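Local coordinates for protein uronate dehydrogenase (Agrobacterium tumefaciens, PDB 3RFX) that probably oxidises uronic acids such as galacturonate and glucuronate to the corresponding aldarolactones, with NAD as the electron acceptor, at residues I29-D34 / N44-Q49; D66-L71 / P104-A109. The protein carries 1 engineered substitution. All coordinates share one frame; numbering follows the deposited sequence.

Contact 1. Residues I29-D34 / N44-Q49; sequences ILRLAD and NEECVQ. With NAD (nicotinamide-adenine-dinucleotide), chain D.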
loop_
_atom_site.group_PDB
_atom_site.type_symbol
_atom_site.label_atom_id
_atom_site.label_comp_id
_atom_site.label_asym_id
_atom_site.label_seq_id
_atom_site.Cartn_x
_atom_site.Cartn_y
_atom_site.Cartn_z
ATOM N N ILE A 29 2.407 41.462 -20.601
ATOM C CA ILE A 29 1.412 41.346 -21.655
ATOM C C ILE A 29 0.580 40.078 -21.506
ATOM O O ILE A 29 1.117 38.984 -21.336
ATOM C CB ILE A 29 2.074 41.309 -23.033
ATOM C CG1 ILE A 29 2.849 42.607 -23.280
ATOM C CG2 ILE A 29 1.030 41.068 -24.123
ATOM C CD1 ILE A 29 3.881 42.485 -24.385
ATOM N N LEU A 30 -0.738 40.223 -21.584
ATOM C CA LEU A 30 -1.619 39.071 -21.560
ATOM C C LEU A 30 -2.153 38.830 -22.963
ATOM O O LEU A 30 -2.802 39.700 -23.544
ATOM C CB LEU A 30 -2.776 39.317 -20.591
ATOM C CG LEU A 30 -3.445 38.107 -19.942
ATOM C CD1 LEU A 30 -2.429 37.317 -19.134
ATOM C CD2 LEU A 30 -4.592 38.575 -19.048
ATOM N N ARG A 31 -1.866 37.659 -23.521
ATOM C CA ARG A 31 -2.426 37.298 -24.810
ATOM C C ARG A 31 -3.627 36.389 -24.604
ATOM O O ARG A 31 -3.504 35.316 -24.013
ATOM C CB ARG A 31 -1.391 36.611 -25.704
ATOM C CG ARG A 31 -1.941 36.193 -27.053
ATOM C CD ARG A 31 -0.859 35.593 -27.935
ATOM N NE ARG A 31 0.179 36.569 -28.258
ATOM C CZ ARG A 31 1.294 36.272 -28.920
ATOM N NH1 ARG A 31 1.517 35.025 -29.314
ATOM N NH2 ARG A 31 2.189 37.217 -29.176
ATOM N N LEU A 32 -4.782 36.835 -25.087
ATOM C CA LEU A 32 -6.033 36.091 -24.969
ATOM C C LEU A 32 -6.388 35.463 -26.303
ATOM O O LEU A 32 -6.284 36.108 -27.352
ATOM C CB LEU A 32 -7.177 37.016 -24.522
ATOM C CG LEU A 32 -7.138 37.690 -23.148
ATOM C CD1 LEU A 32 -6.548 36.754 -22.085
ATOM C CD2 LEU A 32 -6.368 39.001 -23.192
ATOM N N ALA A 33 -6.811 34.205 -26.274
ATOM C CA ALA A 33 -7.199 33.520 -27.498
ATOM C C ALA A 33 -8.495 32.742 -27.317
ATOM O O ALA A 33 -8.807 32.279 -26.220
ATOM C CB ALA A 33 -6.079 32.589 -27.977
ATOM N N ASP A 34 -9.247 32.608 -28.405
ATOM C CA ASP A 34 -10.449 31.785 -28.419
ATOM C C ASP A 34 -10.897 31.604 -29.859
ATOM O O ASP A 34 -10.507 32.377 -30.735
ATOM C CB ASP A 34 -11.565 32.429 -27.589
ATOM C CG ASP A 34 -12.592 31.410 -27.092
ATOM O OD1 ASP A 34 -12.657 31.207 -25.867
ATOM O OD2 ASP A 34 -13.321 30.812 -27.913
ATOM N N ASN A 44 -1.926 46.502 -22.578
ATOM C CA ASN A 44 -1.268 45.314 -22.040
ATOM C C ASN A 44 -1.972 44.014 -22.415
ATOM O O ASN A 44 -1.780 42.991 -21.763
ATOM C CB ASN A 44 -1.132 45.414 -20.519
ATOM C CG ASN A 44 -0.394 46.667 -20.081
ATOM O OD1 ASN A 44 0.435 47.203 -20.817
ATOM N ND2 ASN A 44 -0.692 47.138 -18.873
ATOM N N GLU A 45 -2.785 44.056 -23.465
ATOM C CA GLU A 45 -3.461 42.858 -23.945
ATOM C C GLU A 45 -3.237 42.658 -25.429
ATOM O O GLU A 45 -3.107 43.622 -26.180
ATOM C CB GLU A 45 -4.968 42.931 -23.691
ATOM C CG GLU A 45 -5.401 42.758 -22.246
ATOM C CD GLU A 45 -6.916 42.722 -22.113
ATOM O OE1 GLU A 45 -7.604 43.330 -22.963
ATOM O OE2 GLU A 45 -7.425 42.081 -21.171
ATOM N N GLU A 46 -3.199 41.397 -25.843
ATOM C CA GLU A 46 -3.254 41.035 -27.247
ATOM C C GLU A 46 -4.403 40.056 -27.378
ATOM O O GLU A 46 -4.571 39.190 -26.522
ATOM C CB GLU A 46 -1.946 40.379 -27.700
ATOM C CG GLU A 46 -0.735 41.305 -27.642
ATOM C CD GLU A 46 0.594 40.568 -27.793
ATOM O OE1 GLU A 46 0.603 39.316 -27.805
ATOM O OE2 GLU A 46 1.639 41.247 -27.885
ATOM N N CYS A 47 -5.211 40.195 -28.424
ATOM C CA CYS A 47 -6.323 39.271 -28.623
ATOM C C CYS A 47 -6.182 38.519 -29.937
ATOM O O CYS A 47 -5.879 39.104 -30.973
ATOM C CB CYS A 47 -7.676 39.991 -28.541
ATOM S SG CYS A 47 -8.134 40.501 -26.869
ATOM N N VAL A 48 -6.410 37.214 -29.884
ATOM C CA VAL A 48 -6.208 36.360 -31.036
ATOM C C VAL A 48 -7.413 35.460 -31.253
ATOM O O VAL A 48 -7.970 34.918 -30.302
ATOM C CB VAL A 48 -4.946 35.488 -30.854
ATOM C CG1 VAL A 48 -4.875 34.421 -31.931
ATOM C CG2 VAL A 48 -3.701 36.358 -30.858
ATOM N N GLN A 49 -7.819 35.302 -32.505
ATOM C CA GLN A 49 -8.913 34.400 -32.827
ATOM C C GLN A 49 -8.391 33.235 -33.644
ATOM O O GLN A 49 -7.865 33.423 -34.740
ATOM C CB GLN A 49 -10.030 35.126 -33.593
ATOM C CG GLN A 49 -11.266 34.260 -33.843
ATOM C CD GLN A 49 -12.464 35.049 -34.363
ATOM O OE1 GLN A 49 -12.363 36.241 -34.658
ATOM N NE2 GLN A 49 -13.608 34.379 -34.476
HETATM P PA NAD D . -16.292 27.099 -21.579
HETATM O O1A NAD D . -17.089 25.847 -22.454
HETATM O O2A NAD D . -17.248 28.139 -20.642
HETATM O O5B NAD D . -14.842 27.758 -22.249
HETATM C C5B NAD D . -14.321 27.059 -23.324
HETATM C C4B NAD D . -13.748 27.931 -24.442
HETATM O O4B NAD D . -12.927 27.212 -25.351
HETATM C C3B NAD D . -14.774 28.650 -25.202
HETATM O O3B NAD D . -14.902 30.014 -25.006
HETATM C C2B NAD D . -14.765 28.049 -26.545
HETATM O O2B NAD D . -15.209 28.855 -27.628
HETATM C C1B NAD D . -13.371 27.536 -26.653
HETATM N N9A NAD D . -13.165 26.492 -27.619
HETATM C C8A NAD D . -13.944 25.329 -27.803
HETATM N N7A NAD D . -13.441 24.670 -28.903
HETATM C C5A NAD D . -12.373 25.438 -29.417
HETATM C C6A NAD D . -11.517 25.238 -30.514
HETATM N N6A NAD D . -11.685 24.096 -31.344
HETATM N N1A NAD D . -10.532 26.173 -30.783
HETATM C C2A NAD D . -10.376 27.293 -29.995
HETATM N N3A NAD D . -11.241 27.499 -28.869
HETATM C C4A NAD D . -12.215 26.566 -28.617
HETATM O O3 NAD D . -15.569 26.205 -20.527
HETATM P PN NAD D . -15.220 26.635 -19.035
HETATM O O1N NAD D . -14.850 28.106 -18.962
HETATM O O2N NAD D . -16.392 26.367 -18.098
HETATM O O5D NAD D . -13.976 25.774 -18.578
#
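Leu30 to Asp34 and Glu45 to Gln49 pair as parallel strands at one border of a Rossmann fold, the second being the outermost strand of the sheet within this chain. Their segment axes differ by 19°, and the register is kept by bonds alternating between the strands: Leu30 N to Asn44 O, Glu46 N to Leu30 O, Leu32 N to Glu46 O at 2.8 Å and Val48 N to Leu32 O at 2.8 Å. The ladder relaxes towards the ligand end, where Asp34 N reaches Val48 O at 3.3 Å. The inner strand is the tighter side, with Leu30, Leu32, Ala33 and Asp34 all buried, whereas the residues of 44-49 are partly or fully exposed. Leu32 CD2 leans towards the outer strand, 3.8 Å from Glu45 OE2; the other oxygen of that carboxylate, OE1, pairs with Arg20 of helix 14-22, which also touches Leu32 and Cys47. The other face, with Arg31, Ala33, Glu46 and Val48, carries a salt bridge. Arg31 is extended as far as CD, then bends at chi3 (-64°), which presents the edge of its guanidinium to Glu46. Arg31 NE (2.8 Å) and Arg31 NH2 (3.0 Å) both donate to Glu46 OE1, and the guanidinium and carboxylate planes are 24° apart. Glu46 OE2 forms a salt bridge with Arg5, so the two oxygens of one carboxylate serve two arginines. Buried Asp34 closes the first strand in the manner expected of an NAD-binding Rossmann acid: its OD1 accepts from NAD O3B at 2.7 Å and its OD2 from NAD O2B at 2.7 Å.

Contact 2. Residues D66-L71 / P104-A109; sequences DGIVHL and PRIVFA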
loop_
_atom_site.group_PDB
_atom_site.type_symbol
_atom_site.label_atom_id
_atom_site.label_comp_id
_atom_site.label_asym_id
_atom_site.label_seq_id
_atom_site.Cartn_x
_atom_site.Cartn_y
_atom_site.Cartn_z
ATOM N N ASP A 66 5.561 33.066 -22.663
ATOM C CA ASP A 66 6.423 32.491 -21.635
ATOM C C ASP A 66 5.681 31.494 -20.749
ATOM O O ASP A 66 6.291 30.796 -19.946
ATOM C CB ASP A 66 6.993 33.612 -20.777
ATOM C CG ASP A 66 7.769 34.616 -21.599
ATOM O OD1 ASP A 66 8.738 34.189 -22.260
ATOM O OD2 ASP A 66 7.396 35.812 -21.612
ATOM N N GLY A 67 4.363 31.440 -20.899
ATOM C CA GLY A 67 3.528 30.558 -20.096
ATOM C C GLY A 67 2.167 30.424 -20.746
ATOM O O GLY A 67 1.736 31.316 -21.484
ATOM N N ILE A 68 1.485 29.313 -20.480
ATOM C CA ILE A 68 0.171 29.064 -21.072
ATOM C C ILE A 68 -0.798 28.568 -20.007
ATOM O O ILE A 68 -0.491 27.627 -19.261
ATOM C CB ILE A 68 0.218 27.989 -22.168
ATOM C CG1 ILE A 68 1.211 28.354 -23.281
ATOM C CG2 ILE A 68 -1.174 27.776 -22.778
ATOM C CD1 ILE A 68 1.342 27.272 -24.340
ATOM N N VAL A 69 -1.958 29.211 -19.933
ATOM C CA VAL A 69 -3.074 28.688 -19.155
ATOM C C VAL A 69 -4.086 28.204 -20.180
ATOM O O VAL A 69 -4.753 28.998 -20.848
ATOM C CB VAL A 69 -3.677 29.745 -18.224
ATOM C CG1 VAL A 69 -4.912 29.182 -17.503
ATOM C CG2 VAL A 69 -2.637 30.199 -17.207
ATOM N N HIS A 70 -4.160 26.889 -20.345
ATOM C CA HIS A 70 -4.950 26.307 -21.417
ATOM C C HIS A 70 -6.372 25.962 -20.964
ATOM O O HIS A 70 -6.624 24.856 -20.479
ATOM C CB HIS A 70 -4.260 25.061 -21.976
ATOM C CG HIS A 70 -4.976 24.451 -23.137
ATOM N ND1 HIS A 70 -5.436 25.199 -24.200
ATOM C CD2 HIS A 70 -5.310 23.166 -23.407
ATOM C CE1 HIS A 70 -6.034 24.403 -25.067
ATOM N NE2 HIS A 70 -5.963 23.163 -24.615
ATOM N N LEU A 71 -7.291 26.903 -21.157
ATOM C CA LEU A 71 -8.700 26.724 -20.781
ATOM C C LEU A 71 -9.564 26.376 -21.991
ATOM O O LEU A 71 -10.714 25.942 -21.852
ATOM C CB LEU A 71 -9.220 27.994 -20.119
ATOM C CG LEU A 71 -8.407 28.483 -18.920
ATOM C CD1 LEU A 71 -8.945 29.794 -18.381
ATOM C CD2 LEU A 71 -8.364 27.413 -17.822
ATOM N N PRO A 104 7.134 26.729 -23.156
ATOM C CA PRO A 104 6.563 27.509 -22.060
ATOM C C PRO A 104 5.748 26.569 -21.160
ATOM O O PRO A 104 5.067 25.676 -21.671
ATOM C CB PRO A 104 5.624 28.484 -22.786
ATOM C CG PRO A 104 5.289 27.784 -24.069
ATOM C CD PRO A 104 6.578 27.125 -24.459
ATOM N N ARG A 105 5.848 26.758 -19.852
ATOM C CA ARG A 105 5.129 25.928 -18.889
ATOM C C ARG A 105 3.616 26.049 -19.108
ATOM O O ARG A 105 3.112 27.144 -19.374
ATOM C CB ARG A 105 5.502 26.368 -17.476
ATOM C CG ARG A 105 4.915 25.520 -16.358
ATOM C CD ARG A 105 5.554 25.883 -15.030
ATOM N NE ARG A 105 6.942 25.409 -14.952
ATOM C CZ ARG A 105 7.735 25.622 -13.907
ATOM N NH1 ARG A 105 7.277 26.294 -12.862
ATOM N NH2 ARG A 105 8.988 25.160 -13.902
ATOM N N ILE A 106 2.908 24.926 -18.982
ATOM C CA ILE A 106 1.469 24.872 -19.249
ATOM C C ILE A 106 0.647 24.530 -18.004
ATOM O O ILE A 106 0.974 23.594 -17.273
ATOM C CB ILE A 106 1.168 23.829 -20.331
ATOM C CG1 ILE A 106 1.837 24.238 -21.650
ATOM C CG2 ILE A 106 -0.356 23.635 -20.523
ATOM C CD1 ILE A 106 1.910 23.120 -22.652
ATOM N N VAL A 107 -0.400 25.309 -17.749
ATOM C CA VAL A 107 -1.445 24.879 -16.813
ATOM C C VAL A 107 -2.576 24.328 -17.675
ATOM O O VAL A 107 -3.210 25.070 -18.423
ATOM C CB VAL A 107 -1.953 26.033 -15.921
ATOM C CG1 VAL A 107 -3.148 25.581 -15.053
ATOM C CG2 VAL A 107 -0.844 26.553 -15.026
ATOM N N PHE A 108 -2.801 23.021 -17.607
ATOM C CA PHE A 108 -3.834 22.380 -18.409
ATOM C C PHE A 108 -5.129 22.239 -17.609
ATOM O O PHE A 108 -5.119 21.701 -16.508
ATOM C CB PHE A 108 -3.358 20.998 -18.858
ATOM C CG PHE A 108 -4.404 20.187 -19.574
ATOM C CD1 PHE A 108 -5.141 20.735 -20.614
ATOM C CD2 PHE A 108 -4.632 18.862 -19.228
ATOM C CE1 PHE A 108 -6.092 19.982 -21.291
ATOM C CE2 PHE A 108 -5.588 18.102 -19.902
ATOM C CZ PHE A 108 -6.309 18.660 -20.937
ATOM N N ALA A 109 -6.237 22.726 -18.164
ATOM C CA ALA A 109 -7.547 22.497 -17.553
ATOM C C ALA A 109 -8.019 21.078 -17.849
ATOM O O ALA A 109 -8.695 20.839 -18.847
ATOM C CB ALA A 109 -8.568 23.509 -18.074
#
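Ile68 is the main bump of this interface: its CD1 fits the hollow between Pro104 CG, 4.0 Å away, and Ile106 CG1, 4.1 Å away. The chi1 of -57° sets CG1 beside the backbone N, which carries CD1 back towards the proline, while Ile106 runs alongside Ile68 and points the same way. Pro104 in turn presses its ring against the start of the other strand, with Pro104 CB 3.6 Å from Asp66 C and also close to Gly67 N. Farther along the face that carries Ile68 and Ile106, His70 and Phe108 stand side by side and meet at their ring edges, His70 CD2 lying 3.7 Å from Phe108 CD1 near both ring planes, so the pair is edge against edge and not a stack. At the far end the small Ala109 meets the Leu71 side chain, whose CD2 comes back towards it: Ala109 CB is 3.4 Å from His70 O and 3.9 Å from Leu71 CD2. These fits rest on strands only 5° from parallel, joined by Ile68 N to Arg105 O, Val107 N to Ile68 O (2.8 Å), His70 N to Val107 O and, longer, Ala109 N to His70 O (3.2 Å). Val69 and Val107 turn to the opposite face and touch more loosely. The two strands are the arms of a beta-alpha-beta crossover of the Rossmann fold; from its connecting helix 80-100, Leu91 and Leu94 meet His70, Tyr95 meets Ile106 and Ala98 meets Pro104. Phe193 of helix 182-194 lies on Val69 and Val107. Strand 5-9 borders strand 67-70, and its Thr9 OG1 is hydrogen-bonded to His70 ND1, while strand 158-163 flanks Phe108 and Ala109.

How the contacts relate
Both contacts are parallel strand pairs of the same sheet, separated by strand 5-9, which borders strand 30-34 of contact 1 and strand 67-70 of contact 2. Their centres lie about 14 Å apart and their nearest atoms about 7 Å, so they do not touch. Contact 2 is core, with ten of twelve touching residues buried, and its side chains meet mainly through apolar surfaces. Contact 1, at the edge, has its centre about 19 Å from the centre of the chain, counts only four buried residues and adds a salt bridge to its ladder. Contact 1 binds NAD directly through Asp34; contact 2 merely approaches it, with the side chain of Leu71 near the bound NAD.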